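Local coordinates for protein cysteine desulfurase (Fervidobacterium islandicum, PDB 6A6E) that probably catalyses the PLP-dependent removal of sulfur from cysteine, yielding alanine and a persulfide that feeds sulfur to the Suf system, at residues L253-M265 against T275-T287. Residues are numbered along the deposited sequence; the frame is centred on the assembly and turned at random.
Sequences LEQLEPFLYGGEM and TFNVLPYRFEAGT. With PLP (pyridoxal-5'-phosphate), chain Q.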
loop_
_atom_site.group_PDB
_atom_site.type_symbol
_atom_site.label_atom_id
_atom_site.label_comp_id
_atom_site.label_asym_id
_atom_site.label_seq_id
_atom_site.Cartn_x
_atom_site.Cartn_y
_atom_site.Cartn_z
ATOM N N LEU A 253 5.940 -20.392 5.068
ATOM C CA LEU A 253 4.732 -19.641 4.729
ATOM C C LEU A 253 3.506 -20.540 4.857
ATOM O O LEU A 253 2.448 -20.076 5.259
ATOM C CB LEU A 253 4.799 -19.158 3.288
ATOM C CG LEU A 253 5.722 -17.975 2.980
ATOM C CD1 LEU A 253 5.755 -17.743 1.498
ATOM C CD2 LEU A 253 5.325 -16.713 3.727
ATOM N N GLU A 254 3.628 -21.817 4.501
ATOM C CA GLU A 254 2.493 -22.723 4.585
ATOM C C GLU A 254 1.962 -22.935 5.987
ATOM O O GLU A 254 0.825 -23.354 6.112
ATOM C CB GLU A 254 2.796 -24.097 3.974
ATOM C CG GLU A 254 2.749 -24.113 2.463
ATOM C CD GLU A 254 3.503 -25.294 1.845
ATOM O OE1 GLU A 254 4.239 -26.042 2.551
ATOM O OE2 GLU A 254 3.394 -25.471 0.617
ATOM N N GLN A 255 2.753 -22.662 7.010
ATOM C CA GLN A 255 2.342 -22.845 8.391
ATOM C C GLN A 255 1.953 -21.513 9.103
ATOM O O GLN A 255 1.588 -21.500 10.306
ATOM C CB GLN A 255 3.483 -23.569 9.152
ATOM C CG GLN A 255 3.846 -24.951 8.566
ATOM C CD GLN A 255 2.640 -25.880 8.494
ATOM O OE1 GLN A 255 2.251 -26.336 7.433
ATOM N NE2 GLN A 255 2.021 -26.113 9.630
ATOM N N LEU A 256 1.988 -20.394 8.368
ATOM C CA LEU A 256 1.854 -19.101 9.038
ATOM C C LEU A 256 0.425 -18.676 8.975
ATOM O O LEU A 256 -0.161 -18.770 7.883
ATOM C CB LEU A 256 2.657 -18.023 8.319
ATOM C CG LEU A 256 4.061 -17.622 8.625
ATOM C CD1 LEU A 256 4.325 -16.308 7.847
ATOM C CD2 LEU A 256 4.302 -17.447 10.119
ATOM N N GLU A 257 -0.145 -18.232 10.099
ATOM C CA GLU A 257 -1.419 -17.505 10.103
ATOM C C GLU A 257 -1.325 -16.176 9.241
ATOM O O GLU A 257 -0.356 -15.428 9.361
ATOM C CB GLU A 257 -1.847 -17.153 11.538
ATOM C CG GLU A 257 -3.152 -16.317 11.688
ATOM C CD GLU A 257 -4.443 -17.083 11.416
ATOM O OE1 GLU A 257 -4.411 -18.308 11.275
ATOM O OE2 GLU A 257 -5.506 -16.455 11.282
ATOM N N PRO A 258 -2.329 -15.905 8.397
ATOM C CA PRO A 258 -2.263 -14.639 7.597
ATOM C C PRO A 258 -2.188 -13.474 8.537
ATOM O O PRO A 258 -2.775 -13.517 9.641
ATOM C CB PRO A 258 -3.565 -14.639 6.834
ATOM C CG PRO A 258 -3.892 -16.134 6.644
ATOM C CD PRO A 258 -3.401 -16.798 7.918
ATOM N N PHE A 259 -1.502 -12.418 8.118
ATOM C CA PHE A 259 -1.502 -11.168 8.874
ATOM C C PHE A 259 -2.884 -10.417 8.749
ATOM O O PHE A 259 -3.572 -10.178 9.722
ATOM C CB PHE A 259 -0.312 -10.278 8.370
ATOM C CG PHE A 259 -0.179 -9.005 9.061
ATOM C CD1 PHE A 259 -0.562 -8.880 10.378
ATOM C CD2 PHE A 259 0.237 -7.873 8.368
ATOM C CE1 PHE A 259 -0.458 -7.681 11.046
ATOM C CE2 PHE A 259 0.378 -6.667 9.045
ATOM C CZ PHE A 259 0.040 -6.586 10.364
ATOM N N LEU A 260 -3.224 -10.033 7.538
ATOM C CA LEU A 260 -4.443 -9.388 7.181
ATOM C C LEU A 260 -5.446 -10.363 6.556
ATOM O O LEU A 260 -5.057 -11.334 5.853
ATOM C CB LEU A 260 -4.174 -8.292 6.153
ATOM C CG LEU A 260 -3.092 -7.252 6.466
ATOM C CD1 LEU A 260 -2.968 -6.174 5.377
ATOM C CD2 LEU A 260 -3.361 -6.671 7.814
ATOM N N TYR A 261 -6.740 -10.026 6.731
ATOM C CA TYR A 261 -7.839 -10.807 6.204
ATOM C C TYR A 261 -8.780 -10.015 5.362
ATOM O O TYR A 261 -8.918 -8.829 5.559
ATOM C CB TYR A 261 -8.640 -11.326 7.392
ATOM C CG TYR A 261 -7.826 -12.020 8.453
ATOM C CD1 TYR A 261 -7.463 -13.343 8.316
ATOM C CD2 TYR A 261 -7.474 -11.346 9.636
ATOM C CE1 TYR A 261 -6.724 -13.986 9.322
ATOM C CE2 TYR A 261 -6.741 -11.974 10.633
ATOM C CZ TYR A 261 -6.406 -13.282 10.500
ATOM O OH TYR A 261 -5.657 -13.866 11.533
ATOM N N GLY A 262 -9.429 -10.691 4.421
ATOM C CA GLY A 262 -10.369 -10.071 3.521
ATOM C C GLY A 262 -10.532 -10.925 2.284
ATOM O O GLY A 262 -10.366 -12.153 2.305
ATOM N N GLY A 263 -10.820 -10.270 1.180
ATOM C CA GLY A 263 -11.032 -10.939 -0.043
ATOM C C GLY A 263 -9.776 -11.460 -0.643
ATOM O O GLY A 263 -8.659 -11.090 -0.189
ATOM N N GLU A 264 -9.989 -12.416 -1.555
ATOM C CA GLU A 264 -8.970 -13.170 -2.299
ATOM C C GLU A 264 -8.128 -14.156 -1.466
ATOM O O GLU A 264 -7.785 -15.217 -1.960
ATOM C CB GLU A 264 -8.035 -12.230 -3.068
ATOM C CG GLU A 264 -6.852 -12.898 -3.760
ATOM C CD GLU A 264 -7.204 -13.904 -4.857
ATOM O OE1 GLU A 264 -8.359 -13.966 -5.324
ATOM O OE2 GLU A 264 -6.289 -14.621 -5.305
ATOM N N MET A 265 -7.759 -13.788 -0.261
ATOM C CA MET A 265 -6.958 -14.656 0.568
ATOM C C MET A 265 -7.732 -15.822 1.194
ATOM O O MET A 265 -7.121 -16.698 1.820
ATOM C CB MET A 265 -6.205 -13.860 1.642
ATOM C CG MET A 265 -7.031 -13.041 2.606
ATOM S SD MET A 265 -7.844 -13.896 3.976
ATOM C CE MET A 265 -6.346 -14.406 4.841
ATOM N N THR A 275 -11.668 -20.496 5.801
ATOM C CA THR A 275 -10.451 -21.178 5.431
ATOM C C THR A 275 -9.768 -20.298 4.344
ATOM O O THR A 275 -10.385 -19.347 3.807
ATOM C CB THR A 275 -10.770 -22.544 4.842
ATOM O OG1 THR A 275 -11.617 -22.340 3.726
ATOM C CG2 THR A 275 -11.494 -23.425 5.925
ATOM N N PHE A 276 -8.512 -20.619 4.062
ATOM C CA PHE A 276 -7.632 -19.726 3.308
ATOM C C PHE A 276 -7.256 -20.294 1.976
ATOM O O PHE A 276 -7.280 -21.484 1.776
ATOM C CB PHE A 276 -6.392 -19.446 4.120
ATOM C CG PHE A 276 -6.669 -18.846 5.470
ATOM C CD1 PHE A 276 -7.517 -17.739 5.617
ATOM C CD2 PHE A 276 -6.043 -19.376 6.620
ATOM C CE1 PHE A 276 -7.791 -17.239 6.859
ATOM C CE2 PHE A 276 -6.300 -18.844 7.854
ATOM C CZ PHE A 276 -7.136 -17.766 7.973
ATOM N N ASN A 277 -6.954 -19.425 1.038
ATOM C CA ASN A 277 -6.493 -19.785 -0.287
ATOM C C ASN A 277 -5.060 -20.384 -0.211
ATOM O O ASN A 277 -4.428 -20.379 0.837
ATOM C CB ASN A 277 -6.519 -18.504 -1.128
ATOM C CG ASN A 277 -6.732 -18.733 -2.568
ATOM O OD1 ASN A 277 -6.476 -19.847 -3.081
ATOM N ND2 ASN A 277 -7.101 -17.637 -3.293
ATOM N N VAL A 278 -4.589 -20.891 -1.324
ATOM C CA VAL A 278 -3.196 -21.361 -1.458
ATOM C C VAL A 278 -2.202 -20.198 -1.525
ATOM O O VAL A 278 -2.620 -19.037 -1.620
ATOM C CB VAL A 278 -3.037 -22.236 -2.732
ATOM C CG1 VAL A 278 -4.015 -23.419 -2.655
ATOM C CG2 VAL A 278 -3.269 -21.471 -4.027
ATOM N N LEU A 279 -0.913 -20.520 -1.521
ATOM C CA LEU A 279 0.188 -19.538 -1.631
ATOM C C LEU A 279 0.246 -19.070 -3.051
ATOM O O LEU A 279 0.000 -19.858 -3.940
ATOM C CB LEU A 279 1.561 -20.165 -1.317
ATOM C CG LEU A 279 1.803 -20.705 0.099
ATOM C CD1 LEU A 279 3.261 -21.090 0.312
ATOM C CD2 LEU A 279 1.396 -19.739 1.153
ATOM N N PRO A 280 0.584 -17.815 -3.322
ATOM C CA PRO A 280 0.893 -16.730 -2.370
ATOM C C PRO A 280 -0.331 -15.929 -1.908
ATOM O O PRO A 280 -0.236 -15.043 -1.045
ATOM C CB PRO A 280 1.737 -15.787 -3.241
ATOM C CG PRO A 280 1.205 -15.953 -4.639
ATOM C CD PRO A 280 0.830 -17.419 -4.720
ATOM N N TYR A 281 -1.470 -16.267 -2.483
ATOM C CA TYR A 281 -2.711 -15.486 -2.392
ATOM C C TYR A 281 -3.247 -15.443 -0.980
ATOM O O TYR A 281 -3.922 -14.475 -0.564
ATOM C CB TYR A 281 -3.769 -16.076 -3.341
ATOM C CG TYR A 281 -3.287 -16.333 -4.760
ATOM C CD1 TYR A 281 -2.792 -15.284 -5.568
ATOM C CD2 TYR A 281 -3.300 -17.616 -5.297
ATOM C CE1 TYR A 281 -2.321 -15.540 -6.830
ATOM C CE2 TYR A 281 -2.840 -17.862 -6.584
ATOM C CZ TYR A 281 -2.372 -16.820 -7.332
ATOM O OH TYR A 281 -1.938 -17.097 -8.591
ATOM N N ARG A 282 -2.950 -16.493 -0.224
ATOM C CA ARG A 282 -3.194 -16.497 1.216
ATOM C C ARG A 282 -2.777 -15.247 1.986
ATOM O O ARG A 282 -3.402 -14.911 3.034
ATOM C CB ARG A 282 -2.490 -17.711 1.829
ATOM C CG ARG A 282 -2.617 -17.841 3.317
ATOM C CD ARG A 282 -1.903 -19.121 3.810
ATOM N NE ARG A 282 -2.568 -20.218 3.172
ATOM C CZ ARG A 282 -2.161 -21.480 3.174
ATOM N NH1 ARG A 282 -1.040 -21.864 3.809
ATOM N NH2 ARG A 282 -2.904 -22.352 2.506
ATOM N N PHE A 283 -1.702 -14.596 1.533
ATOM C CA PHE A 283 -1.128 -13.477 2.246
ATOM C C PHE A 283 -1.329 -12.128 1.557
ATOM O O PHE A 283 -0.705 -11.145 1.963
ATOM C CB PHE A 283 0.357 -13.719 2.522
ATOM C CG PHE A 283 0.598 -14.957 3.333
ATOM C CD1 PHE A 283 0.202 -14.994 4.631
ATOM C CD2 PHE A 283 1.101 -16.101 2.761
ATOM C CE1 PHE A 283 0.363 -16.110 5.396
ATOM C CE2 PHE A 283 1.277 -17.255 3.521
ATOM C CZ PHE A 283 0.898 -17.260 4.851
ATOM N N GLU A 284 -2.225 -12.106 0.572
ATOM C CA GLU A 284 -2.704 -10.880 -0.106
ATOM C C GLU A 284 -4.199 -10.613 0.093
ATOM O O GLU A 284 -5.006 -11.186 -0.565
ATOM C CB GLU A 284 -2.342 -10.929 -1.603
ATOM C CG GLU A 284 -0.807 -10.860 -1.783
ATOM C CD GLU A 284 -0.262 -10.932 -3.221
ATOM O OE1 GLU A 284 -1.048 -10.871 -4.215
ATOM O OE2 GLU A 284 0.990 -10.951 -3.346
ATOM N N ALA A 285 -4.520 -9.774 1.068
ATOM C CA ALA A 285 -5.869 -9.448 1.440
ATOM C C ALA A 285 -6.369 -8.218 0.714
ATOM O O ALA A 285 -5.763 -7.161 0.802
ATOM C CB ALA A 285 -5.969 -9.279 2.956
ATOM N N GLY A 286 -7.456 -8.384 -0.024
ATOM C CA GLY A 286 -8.077 -7.305 -0.791
ATOM C C GLY A 286 -7.246 -6.873 -2.012
ATOM O O GLY A 286 -6.288 -7.497 -2.420
ATOM N N THR A 287 -7.635 -5.797 -2.609
ATOM C CA THR A 287 -6.950 -5.332 -3.826
ATOM C C THR A 287 -5.540 -4.816 -3.467
ATOM O O THR A 287 -5.362 -3.889 -2.639
ATOM C CB THR A 287 -7.785 -4.223 -4.514
ATOM O OG1 THR A 287 -9.135 -4.664 -4.694
ATOM C CG2 THR A 287 -7.169 -3.881 -5.861
HETATM N N1 PLP Q . -16.058 -3.371 0.863
HETATM C C2 PLP Q . -16.874 -3.206 -0.176
HETATM C C2A PLP Q . -18.324 -2.964 0.016
HETATM C C3 PLP Q . -16.293 -3.147 -1.546
HETATM O O3 PLP Q . -17.069 -2.882 -2.627
HETATM C C4 PLP Q . -14.839 -3.330 -1.665
HETATM C C4A PLP Q . -14.213 -3.251 -2.966
HETATM C C5 PLP Q . -14.057 -3.623 -0.423
HETATM C C6 PLP Q . -14.743 -3.623 0.786
HETATM C C5A PLP Q . -12.564 -3.913 -0.490
HETATM O O4P PLP Q . -11.749 -2.945 -1.108
HETATM P P PLP Q . -10.166 -3.163 -1.481
HETATM O O1P PLP Q . -9.543 -3.232 -0.127
HETATM O O2P PLP Q . -9.870 -1.900 -2.243
HETATM O O3P PLP Q . -10.210 -4.454 -2.276
HETATM O O HOH W 1 -0.697 -24.722 4.306
HETATM O O HOH W 2 -3.668 -12.154 3.819
HETATM O O HOH W 3 -1.629 -11.454 5.318
#
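L253 opens the contact by laying its CB against both L279 and the rim of the F283 ring. The type I turn that follows, L253 to L256, brings the carbonyl oxygens of L253 and L256 to that ring's edge, L253 O standing 3.2 Å from F283 CZ. At E254 the backbone oxygen and R282 NH1 share a water, which donates to the former and accepts from the latter. E257 pairs through OE1 with R142 of the second subunit and accepts at OE2 from the Y261 hydroxyl. P258 lays its CG over the F276 face, 3.7 Å from the ring centroid and 7° off the normal, a CH-pi contact, and touches R282 CG from another side. L260 CB then meets the A285 methyl, and Y261 reaches the F276 ring with CE1. G263 O is gripped from opposite faces of its plane by M265 N and G286 N, the latter at 3.0 Å and nearly straight (178°). G286 precedes T287, whose N and OG1 both donate to PLP O3P; S233 and H235 of the second subunit also bind that cofactor. E264 offers its carbonyl end-on to N277 ND2 (2.8 Å), and the bond lies in the amide plane. M265 O in turn accepts from N277 N, at 2.8 Å. With CG wedged between backbone N and carbonyl carbon (chi1 59°) and further bends beyond, the M265 side chain folds alongside F276, bringing CE to 3.6 Å from F276 CD1; SD lies obliquely, 5.3 Å from the ring centroid, a Met-aromatic contact. Three nearly straight bonds thus satisfy the backbone oxygens of G263, E264 and M265 within a buried contact, and with R282 NE and NH2 gripping N277 O side-on, N277 is fixed through backbone and amide alike.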